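Local coordinates for protein cytochrome c (PDB 2D0S) that probably carries electrons, using the iron of a covalently attached heme c, at residues P38-K43 with K70-V75. Sequence-based numbering, arbitrary orientation.
Sequences PKLVEK and KIVRWV. With HEC (heme c), chain B.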
ATOM      1  N   PRO A  38       7.866  -7.265   4.424  1.00 18.88           N
ATOM      2  CA  PRO A  38       7.385  -7.341   5.840  1.00 19.03           C
ATOM      3  C   PRO A  38       7.151  -5.984   6.407  1.00 19.42           C
ATOM      4  O   PRO A  38       6.233  -5.811   7.207  1.00 22.52           O
ATOM      5  CB  PRO A  38       8.568  -8.008   6.601  1.00 21.55           C
ATOM      6  CG  PRO A  38       9.367  -8.746   5.533  1.00 22.01           C
ATOM      7  CD  PRO A  38       9.158  -7.967   4.223  1.00 20.02           C
ATOM      8  N   LYS A  39       8.045  -5.039   6.066  1.00 18.54           N
ATOM      9  CA  LYS A  39       7.981  -3.624   6.545  1.00 21.26           C
ATOM     10  C   LYS A  39       6.724  -2.892   6.052  1.00 17.65           C
ATOM     11  O   LYS A  39       6.000  -2.269   6.833  1.00 17.71           O
ATOM     12  CB  LYS A  39       9.255  -2.868   6.085  1.00 27.03           C
ATOM     13  CG  LYS A  39       9.237  -1.370   6.309  1.00 33.02           C
ATOM     14  CD  LYS A  39       9.798  -0.589   5.067  1.00 36.70           C
ATOM     15  CE  LYS A  39      11.324  -0.712   4.917  1.00 40.00           C
ATOM     16  NZ  LYS A  39      12.020  -0.061   6.077  1.00 45.07           N
ATOM     17  N   LEU A  40       6.416  -3.054   4.773  1.00 14.28           N
ATOM     18  CA  LEU A  40       5.236  -2.409   4.195  1.00 13.39           C
ATOM     19  C   LEU A  40       3.941  -2.948   4.770  1.00 15.49           C
ATOM     20  O   LEU A  40       2.969  -2.199   4.948  1.00 18.55           O
ATOM     21  CB  LEU A  40       5.235  -2.554   2.656  1.00 12.63           C
ATOM     22  CG  LEU A  40       6.385  -1.820   2.026  1.00 11.54           C
ATOM     23  CD1 LEU A  40       6.436  -2.085   0.526  1.00 15.07           C
ATOM     24  CD2 LEU A  40       6.208  -0.360   2.300  1.00 14.79           C
ATOM     25  N   VAL A  41       3.882  -4.268   4.936  1.00 14.03           N
ATOM     26  CA  VAL A  41       2.740  -4.895   5.517  1.00 15.65           C
ATOM     27  C   VAL A  41       2.421  -4.326   6.910  1.00 17.92           C
ATOM     28  O   VAL A  41       1.268  -4.043   7.195  1.00 19.22           O
ATOM     29  CB  VAL A  41       2.913  -6.467   5.578  1.00 17.51           C
ATOM     30  CG1 VAL A  41       1.850  -7.110   6.521  1.00 16.12           C
ATOM     31  CG2 VAL A  41       2.812  -7.063   4.172  1.00 13.53           C
ATOM     32  N   GLU A  42       3.433  -4.150   7.764  1.00 18.01           N
ATOM     33  CA  GLU A  42       3.228  -3.518   9.094  1.00 23.62           C
ATOM     34  C   GLU A  42       2.693  -2.071   8.978  1.00 20.67           C
ATOM     35  O   GLU A  42       1.816  -1.653   9.739  1.00 16.70           O
ATOM     36  CB  GLU A  42       4.523  -3.532   9.941  1.00 28.84           C
ATOM     37  CG  GLU A  42       4.424  -4.340  11.247  1.00 41.60           C
ATOM     38  CD  GLU A  42       3.774  -5.754  11.041  1.00 49.08           C
ATOM     39  OE1 GLU A  42       4.354  -6.613  10.305  1.00 52.34           O
ATOM     40  OE2 GLU A  42       2.665  -5.989  11.594  1.00 51.50           O
ATOM     41  N   LYS A  43       3.238  -1.324   8.023  1.00 17.00           N
ATOM     42  CA  LYS A  43       2.804   0.051   7.753  1.00 14.99           C
ATOM     43  C   LYS A  43       1.287   0.128   7.363  1.00 13.99           C
ATOM     44  O   LYS A  43       0.571   1.023   7.773  1.00 14.68           O
ATOM     45  CB  LYS A  43       3.705   0.662   6.652  1.00 15.80           C
ATOM     46  CG  LYS A  43       3.349   2.090   6.238  1.00 22.68           C
ATOM     47  CD  LYS A  43       3.363   3.063   7.434  1.00 23.04           C
ATOM     48  CE  LYS A  43       3.123   4.502   6.968  1.00 21.41           C
ATOM     49  NZ  LYS A  43       4.370   5.121   6.322  1.00 21.45           N
ATOM     50  N   LYS A  70      -0.605 -10.090   0.141  1.00 17.02           N
ATOM     51  CA  LYS A  70      -1.008 -10.241  -1.253  1.00 19.87           C
ATOM     52  C   LYS A  70      -1.031  -8.885  -2.034  1.00 16.19           C
ATOM     53  O   LYS A  70      -0.531  -8.796  -3.149  1.00 16.52           O
ATOM     54  CB  LYS A  70      -2.393 -10.895  -1.294  1.00 25.75           C
ATOM     55  CG  LYS A  70      -2.687 -11.744  -2.496  1.00 30.43           C
ATOM     56  CD  LYS A  70      -3.706 -12.910  -2.105  1.00 33.75           C
ATOM     57  CE  LYS A  70      -4.211 -13.702  -3.337  1.00 34.73           C
ATOM     58  NZ  LYS A  70      -4.076 -12.952  -4.668  1.00 38.09           N
ATOM     59  N   ILE A  71      -1.672  -7.859  -1.477  1.00 14.81           N
ATOM     60  CA  ILE A  71      -1.808  -6.595  -2.206  1.00 12.56           C
ATOM     61  C   ILE A  71      -0.411  -5.997  -2.345  1.00 12.45           C
ATOM     62  O   ILE A  71       0.025  -5.659  -3.443  1.00 15.27           O
ATOM     63  CB  ILE A  71      -2.753  -5.627  -1.504  1.00 12.70           C
ATOM     64  CG1 ILE A  71      -4.201  -6.198  -1.477  1.00 10.38           C
ATOM     65  CG2 ILE A  71      -2.675  -4.179  -2.182  1.00 13.01           C
ATOM     66  CD1 ILE A  71      -5.143  -5.514  -0.345  1.00  8.56           C
ATOM     67  N   VAL A  72       0.361  -6.068  -1.270  1.00 13.99           N
ATOM     68  CA  VAL A  72       1.666  -5.466  -1.270  1.00 12.98           C
ATOM     69  C   VAL A  72       2.627  -6.123  -2.272  1.00 15.79           C
ATOM     70  O   VAL A  72       3.320  -5.429  -3.038  1.00 17.81           O
ATOM     71  CB  VAL A  72       2.271  -5.382   0.136  1.00 13.62           C
ATOM     72  CG1 VAL A  72       3.765  -5.160   0.045  1.00 13.57           C
ATOM     73  CG2 VAL A  72       1.591  -4.205   0.966  1.00 11.66           C
ATOM     74  N   ARG A  73       2.603  -7.445  -2.370  1.00 17.62           N
ATOM     75  CA  ARG A  73       3.497  -8.098  -3.339  1.00 16.53           C
ATOM     76  C   ARG A  73       3.090  -7.738  -4.759  1.00 16.65           C
ATOM     77  O   ARG A  73       3.933  -7.582  -5.625  1.00 18.91           O
ATOM     78  CB  ARG A  73       3.559  -9.616  -3.118  1.00 16.61           C
ATOM     79  CG  ARG A  73       4.227  -9.992  -1.822  1.00 16.23           C
ATOM     80  CD  ARG A  73       4.483 -11.554  -1.693  1.00 16.97           C
ATOM     81  NE  ARG A  73       5.049 -11.892  -0.386  1.00 18.89           N
ATOM     82  CZ  ARG A  73       6.353 -11.849  -0.097  1.00 19.81           C
ATOM     83  NH1 ARG A  73       7.221 -11.551  -1.035  1.00 17.91           N
ATOM     84  NH2 ARG A  73       6.791 -12.163   1.122  1.00 23.48           N
ATOM     85  N   TRP A  74       1.793  -7.527  -4.978  1.00 16.06           N
ATOM     86  CA  TRP A  74       1.313  -7.120  -6.286  1.00 16.04           C
ATOM     87  C   TRP A  74       1.733  -5.662  -6.632  1.00 15.32           C
ATOM     88  O   TRP A  74       2.247  -5.411  -7.700  1.00 16.66           O
ATOM     89  CB  TRP A  74      -0.202  -7.307  -6.396  1.00 17.13           C
ATOM     90  CG  TRP A  74      -0.779  -6.582  -7.542  1.00 16.11           C
ATOM     91  CD1 TRP A  74      -0.639  -6.893  -8.860  1.00 15.78           C
ATOM     92  CD2 TRP A  74      -1.477  -5.317  -7.499  1.00 17.26           C
ATOM     93  NE1 TRP A  74      -1.264  -5.951  -9.636  1.00 16.85           N
ATOM     94  CE2 TRP A  74      -1.778  -4.966  -8.821  1.00 17.38           C
ATOM     95  CE3 TRP A  74      -1.859  -4.456  -6.467  1.00 14.94           C
ATOM     96  CZ2 TRP A  74      -2.417  -3.784  -9.141  1.00 18.20           C
ATOM     97  CZ3 TRP A  74      -2.506  -3.318  -6.768  1.00 17.03           C
ATOM     98  CH2 TRP A  74      -2.818  -2.987  -8.098  1.00 18.42           C
ATOM     99  N   VAL A  75       1.471  -4.713  -5.728  1.00 14.25           N
ATOM    100  CA  VAL A  75       1.986  -3.351  -5.872  1.00 12.04           C
ATOM    101  C   VAL A  75       3.433  -3.347  -6.357  1.00 14.29           C
ATOM    102  O   VAL A  75       3.801  -2.576  -7.271  1.00 17.62           O
ATOM    103  CB  VAL A  75       1.884  -2.572  -4.558  1.00 10.78           C
ATOM    104  CG1 VAL A  75       2.724  -1.257  -4.619  1.00  9.88           C
ATOM    105  CG2 VAL A  75       0.431  -2.245  -4.276  1.00  9.42           C
TER
HETATM  106 FE   HEC B  80      -1.997   3.553   1.848  1.00 11.91          FE
HETATM  107  CHA HEC B  80       1.153   4.880   2.177  1.00 11.86           C
HETATM  108  CHB HEC B  80      -0.734   0.651   0.674  1.00 10.74           C
HETATM  109  CHC HEC B  80      -5.110   2.166   2.101  1.00 11.06           C
HETATM  110  CHD HEC B  80      -3.348   6.684   2.489  1.00 12.82           C
HETATM  111  NA  HEC B  80      -0.194   2.904   1.480  1.00 11.97           N
HETATM  112  C1A HEC B  80       1.012   3.603   1.676  1.00 12.05           C
HETATM  113  C2A HEC B  80       2.108   2.744   1.292  1.00 10.27           C
HETATM  114  C3A HEC B  80       1.597   1.583   0.830  1.00 11.62           C
HETATM  115  C4A HEC B  80       0.142   1.655   0.963  1.00 12.45           C
HETATM  116  CMA HEC B  80       2.393   0.345   0.310  1.00  5.99           C
HETATM  117  CAA HEC B  80       3.612   3.153   1.343  1.00 12.02           C
HETATM  118  CBA HEC B  80       4.086   2.915   2.776  1.00 12.50           C
HETATM  119  CGA HEC B  80       5.420   3.559   3.040  1.00 15.39           C
HETATM  120  O1A HEC B  80       6.136   3.916   2.079  1.00 17.20           O
HETATM  121  O2A HEC B  80       5.778   3.676   4.225  1.00 15.03           O
HETATM  122  NB  HEC B  80      -2.789   1.755   1.487  1.00 11.04           N
HETATM  123  C1B HEC B  80      -2.080   0.670   1.014  1.00 12.09           C
HETATM  124  C2B HEC B  80      -2.956  -0.471   1.016  1.00 11.88           C
HETATM  125  C3B HEC B  80      -4.180  -0.053   1.386  1.00 10.44           C
HETATM  126  C4B HEC B  80      -4.071   1.349   1.735  1.00 10.56           C
HETATM  127  CMB HEC B  80      -2.529  -1.849   0.468  1.00  9.61           C
HETATM  128  CAB HEC B  80      -5.518  -0.864   1.452  1.00 10.57           C
HETATM  129  CBB HEC B  80      -5.384  -2.119   2.347  1.00  9.24           C
HETATM  130  NC  HEC B  80      -3.835   4.286   2.197  1.00 11.79           N
HETATM  131  C1C HEC B  80      -5.014   3.532   2.248  1.00 13.12           C
HETATM  132  C2C HEC B  80      -6.137   4.424   2.417  1.00 12.90           C
HETATM  133  C3C HEC B  80      -5.620   5.653   2.726  1.00 13.01           C
HETATM  134  C4C HEC B  80      -4.196   5.592   2.454  1.00 13.55           C
HETATM  135  CMC HEC B  80      -7.544   3.883   2.756  1.00 13.11           C
HETATM  136  CAC HEC B  80      -6.329   7.037   2.989  1.00 12.03           C
HETATM  137  CBC HEC B  80      -7.672   7.037   3.729  1.00 13.32           C
HETATM  138  ND  HEC B  80      -1.200   5.526   2.320  1.00 14.91           N
HETATM  139  C1D HEC B  80      -1.976   6.640   2.585  1.00 15.43           C
HETATM  140  C2D HEC B  80      -1.107   7.758   2.866  1.00 15.98           C
HETATM  141  C3D HEC B  80       0.287   7.194   2.731  1.00 14.91           C
HETATM  142  C4D HEC B  80       0.132   5.803   2.383  1.00 14.62           C
HETATM  143  CMD HEC B  80      -1.542   9.187   3.230  1.00 12.15           C
HETATM  144  CAD HEC B  80       1.612   7.894   2.992  1.00 13.66           C
HETATM  145  CBD HEC B  80       2.013   7.543   4.412  1.00 16.42           C
HETATM  146  CGD HEC B  80       3.348   8.217   4.682  1.00 17.14           C
HETATM  147  O1D HEC B  80       3.510   9.359   4.195  1.00 16.12           O
HETATM  148  O2D HEC B  80       4.237   7.611   5.374  1.00 17.67           O
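Val72 carries the contact between segments 38-43 and 70-75, and Leu40 meets it most closely. CG1 of Val72, turned anti to the backbone N (chi1 162°), lies 4.0 Å from CB of Leu40 and nearly as close to that residue's CD1, so one methyl rests against both the root and one branch of the leucine. Val41 adds a looser touch, its CG2 standing 4.4 Å from CB of Val72. No hydrogen bond links the segments; compact branched side chains suit such a seam, where the nearest CA atoms, those of Val41 and Val72, are 6.9 Å apart.

Leucine serves its place because it forks: while CD1 of Leu40 faces Val72, CD2 of Leu40 packs 3.9 Å from heme atom CBA, on a propionate arm. Ile71, one residue before Val72, sends CG2 to within 3.5 Å of the heme methyl CMB. Helices 37-46 and 65-75 thus both line the heme pocket in the all-helical cytochrome c fold, whose heme is bound through Cys10 and Cys13, with His14 and Met57 as axial iron ligands.

Lys43 is long enough to reach both propionates. Bends at chi2 (57°) and chi4 (-77°) bring its amino group between them. There Lys43 NZ donates hydrogen bonds to heme O2D (2.7 Å) and heme O2A (2.9 Å), and its positive charge probably offsets theirs. Tyr32 and Trp52 also hydrogen-bond to the heme. Farther out, Ile71 packs on Leu4 and Ala5 of helix 2-7, Leu40 touches Tyr32 and Leu76, and Val41 lies against Glu65 and Glu69, the latter salt-bridged to Arg73.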